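Local coordinates for chromatin structure-remodeling complex subunit RSC2 (PDB 4BB7), which serves as a subunit of the ATP-dependent RSC chromatin-remodelling complex and binds histone H3 through the BAH domain that this fragment contains, at residues E19-N23 with N24-H28; H177-P180 with A181-P185. All coordinates share one frame; numbering follows the deposited sequence.

Contact 1. Residues E19-N23 with N24-H28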
ATOM      1  N   GLU A  19      14.413  11.448  -7.328  1.00 45.51           N
ATOM      2  CA  GLU A  19      15.148  11.405  -6.072  1.00 43.55           C
ATOM      3  C   GLU A  19      14.340  12.032  -4.939  1.00 40.62           C
ATOM      4  O   GLU A  19      13.464  12.863  -5.170  1.00 41.71           O
ATOM      5  CB  GLU A  19      16.497  12.113  -6.204  1.00 43.64           C
ATOM      6  CG  GLU A  19      16.417  13.630  -6.202  1.00 48.80           C
ATOM      7  CD  GLU A  19      17.783  14.282  -6.086  1.00 51.89           C
ATOM      8  OE1 GLU A  19      18.787  13.545  -5.978  1.00 47.60           O
ATOM      9  OE2 GLU A  19      17.854  15.530  -6.103  1.00 52.89           O
ATOM     10  N   VAL A  20      14.639  11.623  -3.712  1.00 32.79           N
ATOM     11  CA  VAL A  20      13.999  12.203  -2.544  1.00 38.66           C
ATOM     12  C   VAL A  20      15.059  12.817  -1.643  1.00 39.93           C
ATOM     13  O   VAL A  20      16.088  12.198  -1.378  1.00 41.78           O
ATOM     14  CB  VAL A  20      13.194  11.152  -1.757  1.00 38.81           C
ATOM     15  CG1 VAL A  20      12.776  11.707  -0.401  1.00 42.71           C
ATOM     16  CG2 VAL A  20      11.983  10.718  -2.554  1.00 38.63           C
ATOM     17  N   ILE A  21      14.813  14.040  -1.185  1.00 40.20           N
ATOM     18  CA  ILE A  21      15.760  14.716  -0.308  1.00 39.12           C
ATOM     19  C   ILE A  21      15.226  14.839   1.117  1.00 42.84           C
ATOM     20  O   ILE A  21      14.300  15.608   1.384  1.00 38.93           O
ATOM     21  CB  ILE A  21      16.139  16.107  -0.843  1.00 40.39           C
ATOM     22  CG1 ILE A  21      16.631  15.998  -2.288  1.00 43.52           C
ATOM     23  CG2 ILE A  21      17.202  16.745   0.045  1.00 39.98           C
ATOM     24  CD1 ILE A  21      17.212  17.285  -2.836  1.00 43.32           C
ATOM     25  N   VAL A  22      15.814  14.070   2.027  1.00 32.39           N
ATOM     26  CA  VAL A  22      15.431  14.115   3.431  1.00 33.61           C
ATOM     27  C   VAL A  22      16.628  14.500   4.288  1.00 38.17           C
ATOM     28  O   VAL A  22      17.704  13.911   4.171  1.00 34.75           O
ATOM     29  CB  VAL A  22      14.858  12.768   3.914  1.00 31.47           C
ATOM     30  CG1 VAL A  22      14.661  12.787   5.420  1.00 36.82           C
ATOM     31  CG2 VAL A  22      13.548  12.464   3.204  1.00 30.44           C
ATOM     32  N   ASN A  23      16.434  15.501   5.143  1.00 40.49           N
ATOM     33  CA  ASN A  23      17.505  16.037   5.971  1.00 38.09           C
ATOM     34  C   ASN A  23      18.746  16.381   5.148  1.00 45.09           C
ATOM     35  O   ASN A  23      19.879  16.160   5.584  1.00 45.27           O
ATOM     36  CB  ASN A  23      17.859  15.063   7.092  1.00 38.48           C
ATOM     37  CG  ASN A  23      18.108  15.765   8.407  1.00 42.82           C
ATOM     38  OD1 ASN A  23      18.393  16.962   8.438  1.00 35.96           O
ATOM     39  ND2 ASN A  23      17.995  15.026   9.505  1.00 51.99           N
ATOM     40  N   ASN A  24      18.512  16.924   3.956  1.00 42.80           N
ATOM     41  CA  ASN A  24      19.579  17.301   3.030  1.00 46.84           C
ATOM     42  C   ASN A  24      20.335  16.099   2.466  1.00 42.72           C
ATOM     43  O   ASN A  24      21.488  16.213   2.056  1.00 42.41           O
ATOM     44  CB  ASN A  24      20.545  18.301   3.674  1.00 43.74           C
ATOM     45  CG  ASN A  24      21.508  18.906   2.670  1.00 57.76           C
ATOM     46  OD1 ASN A  24      21.131  19.761   1.867  1.00 56.64           O
ATOM     47  ND2 ASN A  24      22.762  18.463   2.707  1.00 58.05           N
ATOM     48  N   ILE A  25      19.676  14.948   2.443  1.00 40.30           N
ATOM     49  CA  ILE A  25      20.271  13.748   1.873  1.00 37.29           C
ATOM     50  C   ILE A  25      19.410  13.193   0.745  1.00 39.10           C
ATOM     51  O   ILE A  25      18.198  13.040   0.893  1.00 41.09           O
ATOM     52  CB  ILE A  25      20.495  12.667   2.942  1.00 44.51           C
ATOM     53  CG1 ILE A  25      21.642  13.078   3.870  1.00 42.16           C
ATOM     54  CG2 ILE A  25      20.782  11.316   2.290  1.00 35.48           C
ATOM     55  CD1 ILE A  25      21.872  12.129   5.029  1.00 42.67           C
ATOM     56  N   SER A  26      20.044  12.899  -0.383  1.00 35.66           N
ATOM     57  CA  SER A  26      19.332  12.386  -1.544  1.00 39.83           C
ATOM     58  C   SER A  26      19.194  10.866  -1.506  1.00 38.69           C
ATOM     59  O   SER A  26      20.163  10.146  -1.263  1.00 36.38           O
ATOM     60  CB  SER A  26      20.029  12.820  -2.834  1.00 45.33           C
ATOM     61  OG  SER A  26      20.005  14.230  -2.970  1.00 52.06           O
ATOM     62  N   TYR A  27      17.979  10.389  -1.748  1.00 36.92           N
ATOM     63  CA  TYR A  27      17.701   8.964  -1.781  1.00 33.82           C
ATOM     64  C   TYR A  27      17.173   8.576  -3.158  1.00 38.00           C
ATOM     65  O   TYR A  27      16.308   9.251  -3.713  1.00 38.32           O
ATOM     66  CB  TYR A  27      16.680   8.598  -0.701  1.00 32.43           C
ATOM     67  CG  TYR A  27      17.172   8.827   0.713  1.00 35.42           C
ATOM     68  CD1 TYR A  27      17.002  10.056   1.342  1.00 33.01           C
ATOM     69  CD2 TYR A  27      17.805   7.813   1.423  1.00 32.50           C
ATOM     70  CE1 TYR A  27      17.449  10.268   2.634  1.00 28.78           C
ATOM     71  CE2 TYR A  27      18.254   8.016   2.713  1.00 33.87           C
ATOM     72  CZ  TYR A  27      18.073   9.246   3.312  1.00 32.50           C
ATOM     73  OH  TYR A  27      18.520   9.452   4.593  1.00 34.96           O
ATOM     74  N   HIS A  28      17.703   7.492  -3.710  1.00 35.55           N
ATOM     75  CA  HIS A  28      17.285   7.030  -5.025  1.00 34.00           C
ATOM     76  C   HIS A  28      16.929   5.554  -4.988  1.00 33.62           C
ATOM     77  O   HIS A  28      17.330   4.834  -4.078  1.00 34.26           O
ATOM     78  CB  HIS A  28      18.396   7.260  -6.045  1.00 37.93           C
ATOM     79  CG  HIS A  28      18.826   8.688  -6.163  1.00 42.92           C
ATOM     80  ND1 HIS A  28      19.683   9.284  -5.263  1.00 44.07           N
ATOM     81  CD2 HIS A  28      18.521   9.639  -7.079  1.00 45.58           C
ATOM     82  CE1 HIS A  28      19.887  10.541  -5.618  1.00 48.95           C
ATOM     83  NE2 HIS A  28      19.195  10.780  -6.717  1.00 46.91           N
TER
HETATM   84  O   HOH W   1      17.830  11.738   5.762  1.00 36.86           O
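With Glu-19 CG set between its own backbone N and carbonyl carbon (chi1 76°) and the chain beyond it extended, the carboxylate runs alongside the imidazole of His-28, whose CG stands anti to its carbonyl carbon. Glu-19 OE1 accepts a weak bond from His-28 NE2 at 2.9 Å, bent to 117° at the hydrogen, and the carboxylate and ring planes differ by 51°. Ser-26 OG adds a second weak bond to the same OE1. Strands 20-22 and 25-27 pair antiparallel and are joined by a type I' turn from Val-22 to Ile-25, with Asn-23 and Asn-24 at its corners. Val-20 and Tyr-27 form a hydrogen-bonded pair, with Tyr-27 N 2.6 Å from Val-20 O. On the face that carries Val-20, Val-22 and Tyr-27, Tyr-27 CE1 packs 3.8 Å from Val-22 CB, while a water in the ring plane bridges the phenol OH to Val-22 O. Beyond the hairpin, Lys-103 makes a cation-pi contact with the tyrosine. Without the imidazole, as with an alanine here, Glu-19 OE1 would probably lose its histidine partner and be freer to turn. The backbone pairing thus fixes the hairpin, and its polar end is probably held more loosely, by weak bonds helped by opposite charge if the histidine is protonated.

Contact 2. Residues H177-P180 with A181-P185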
ATOM      1  N   HIS A 177      19.074 -15.547  25.389  1.00 27.73           N
ATOM      2  CA  HIS A 177      18.577 -15.461  26.759  1.00 30.53           C
ATOM      3  C   HIS A 177      17.069 -15.649  26.850  1.00 31.27           C
ATOM      4  O   HIS A 177      16.509 -15.668  27.944  1.00 30.58           O
ATOM      5  CB  HIS A 177      18.977 -14.130  27.400  1.00 34.76           C
ATOM      6  CG  HIS A 177      18.218 -12.949  26.878  1.00 39.04           C
ATOM      7  ND1 HIS A 177      18.240 -12.575  25.552  1.00 42.85           N
ATOM      8  CD2 HIS A 177      17.422 -12.052  27.507  1.00 39.43           C
ATOM      9  CE1 HIS A 177      17.488 -11.502  25.386  1.00 38.23           C
ATOM     10  NE2 HIS A 177      16.981 -11.163  26.557  1.00 35.60           N
ATOM     11  N   LEU A 178      16.414 -15.798  25.703  1.00 31.38           N
ATOM     12  CA  LEU A 178      14.966 -15.963  25.677  1.00 28.79           C
ATOM     13  C   LEU A 178      14.548 -17.420  25.519  1.00 28.49           C
ATOM     14  O   LEU A 178      13.377 -17.709  25.270  1.00 31.06           O
ATOM     15  CB  LEU A 178      14.350 -15.131  24.554  1.00 29.58           C
ATOM     16  CG  LEU A 178      14.639 -13.633  24.597  1.00 35.04           C
ATOM     17  CD1 LEU A 178      14.109 -12.963  23.341  1.00 31.92           C
ATOM     18  CD2 LEU A 178      14.045 -13.011  25.852  1.00 32.24           C
ATOM     19  N   LEU A 179      15.499 -18.336  25.654  1.00 30.98           N
ATOM     20  CA  LEU A 179      15.175 -19.756  25.583  1.00 33.05           C
ATOM     21  C   LEU A 179      14.378 -20.175  26.812  1.00 29.25           C
ATOM     22  O   LEU A 179      14.842 -20.014  27.939  1.00 33.35           O
ATOM     23  CB  LEU A 179      16.443 -20.605  25.472  1.00 31.68           C
ATOM     24  CG  LEU A 179      16.207 -22.103  25.251  1.00 29.37           C
ATOM     25  CD1 LEU A 179      15.456 -22.338  23.951  1.00 30.95           C
ATOM     26  CD2 LEU A 179      17.518 -22.871  25.252  1.00 25.53           C
ATOM     27  N   PRO A 180      13.168 -20.707  26.595  1.00 28.99           N
ATOM     28  CA  PRO A 180      12.329 -21.220  27.684  1.00 27.11           C
ATOM     29  C   PRO A 180      13.115 -22.188  28.564  1.00 35.17           C
ATOM     30  O   PRO A 180      14.040 -22.846  28.084  1.00 32.58           O
ATOM     31  CB  PRO A 180      11.225 -21.967  26.941  1.00 30.46           C
ATOM     32  CG  PRO A 180      11.124 -21.271  25.625  1.00 26.73           C
ATOM     33  CD  PRO A 180      12.528 -20.859  25.278  1.00 31.17           C
ATOM     34  N   ALA A 181      12.749 -22.272  29.839  1.00 40.27           N
ATOM     35  CA  ALA A 181      13.477 -23.108  30.792  1.00 33.70           C
ATOM     36  C   ALA A 181      13.202 -24.599  30.603  1.00 36.58           C
ATOM     37  O   ALA A 181      13.933 -25.440  31.127  1.00 43.11           O
ATOM     38  CB  ALA A 181      13.158 -22.685  32.219  1.00 30.97           C
ATOM     39  N   ASN A 182      12.153 -24.926  29.855  1.00 36.64           N
ATOM     40  CA  ASN A 182      11.790 -26.323  29.634  1.00 38.27           C
ATOM     41  C   ASN A 182      11.924 -26.755  28.175  1.00 34.49           C
ATOM     42  O   ASN A 182      11.256 -27.685  27.730  1.00 36.93           O
ATOM     43  CB  ASN A 182      10.368 -26.591  30.132  1.00 42.43           C
ATOM     44  CG  ASN A 182       9.314 -25.905  29.284  1.00 44.59           C
ATOM     45  OD1 ASN A 182       9.521 -24.799  28.781  1.00 45.84           O
ATOM     46  ND2 ASN A 182       8.175 -26.567  29.116  1.00 43.16           N
ATOM     47  N   ALA A 183      12.796 -26.078  27.437  1.00 33.40           N
ATOM     48  CA  ALA A 183      13.005 -26.374  26.026  1.00 32.11           C
ATOM     49  C   ALA A 183      13.534 -27.789  25.791  1.00 30.27           C
ATOM     50  O   ALA A 183      14.222 -28.355  26.638  1.00 30.53           O
ATOM     51  CB  ALA A 183      13.947 -25.348  25.411  1.00 30.82           C
ATOM     52  N   THR A 184      13.202 -28.355  24.636  1.00 35.77           N
ATOM     53  CA  THR A 184      13.741 -29.645  24.212  1.00 37.03           C
ATOM     54  C   THR A 184      14.133 -29.564  22.741  1.00 37.53           C
ATOM     55  O   THR A 184      13.776 -28.604  22.052  1.00 31.39           O
ATOM     56  CB  THR A 184      12.722 -30.792  24.393  1.00 35.57           C
ATOM     57  OG1 THR A 184      11.585 -30.561  23.555  1.00 37.85           O
ATOM     58  CG2 THR A 184      12.272 -30.897  25.841  1.00 34.83           C
ATOM     59  N   PRO A 185      14.876 -30.569  22.256  1.00 29.96           N
ATOM     60  CA  PRO A 185      15.289 -30.610  20.850  1.00 35.22           C
ATOM     61  C   PRO A 185      14.140 -30.964  19.905  1.00 36.69           C
ATOM     62  O   PRO A 185      14.358 -31.042  18.695  1.00 37.76           O
ATOM     63  CB  PRO A 185      16.345 -31.725  20.825  1.00 36.75           C
ATOM     64  CG  PRO A 185      16.754 -31.911  22.247  1.00 35.50           C
ATOM     65  CD  PRO A 185      15.527 -31.626  23.043  1.00 34.96           C
TER
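Leu-179 and Ala-183 meet across a type I beta turn that runs from Pro-180 to Ala-183. The leucine reaches over with one branch: its CD1 methyl lies 3.7 Å from Ala-183 CB, and CG follows at 4.0 Å. Its CG is anti to the backbone N (chi1 -174°), which carries the branched end toward the alanine although the CB itself does not point there. Ala-183 CB, by contrast, points toward residues 177-180 and also sits 3.7 Å from Pro-180 O. At the corner, Asn-182 CB points away, but the side chain folds back at chi1 69°, bringing OD1 to 3.8 Å from Pro-180 CB, a van der Waals approach to the proline ring. The turn lacks its usual closing bond, since Pro-180 O and Ala-183 N are 3.5 Å apart and do not qualify as hydrogen-bonded. Met-208 touches both Leu-179 and Ala-183, joining this apolar pair to the chain that follows strand 206-207. Farther along, Thr-184 N is bonded to Asp-187. The segment belongs to the long connection between strands 166-172 and 206-207. Between the two arms the contact is thus apolar, a leucine methyl on an alanine methyl, and none of the approaches there qualifies as a hydrogen bond.

Overall arrangement
Contacts 1 and 2 lie on opposite sides of the chain's centre, with their own centres 45 Å apart and their nearest atoms about 30 Å apart, so neither touches the other. Both are surface turns, yet they are built differently. The hairpin of contact 1, near the N-terminus, packs through Val-20, Ile-25 and Tyr-27 on strands 45-54 and 100-108 of the six-stranded sheet, and its second strand lies within the BAH range. Contact 2 comes much later, in the long loop after strand 166-172, and is flanked by loop residues, among them Val-203, Met-208 and Pro-210. No ligand or metal site links them, and the other chain of the assembly reaches neither.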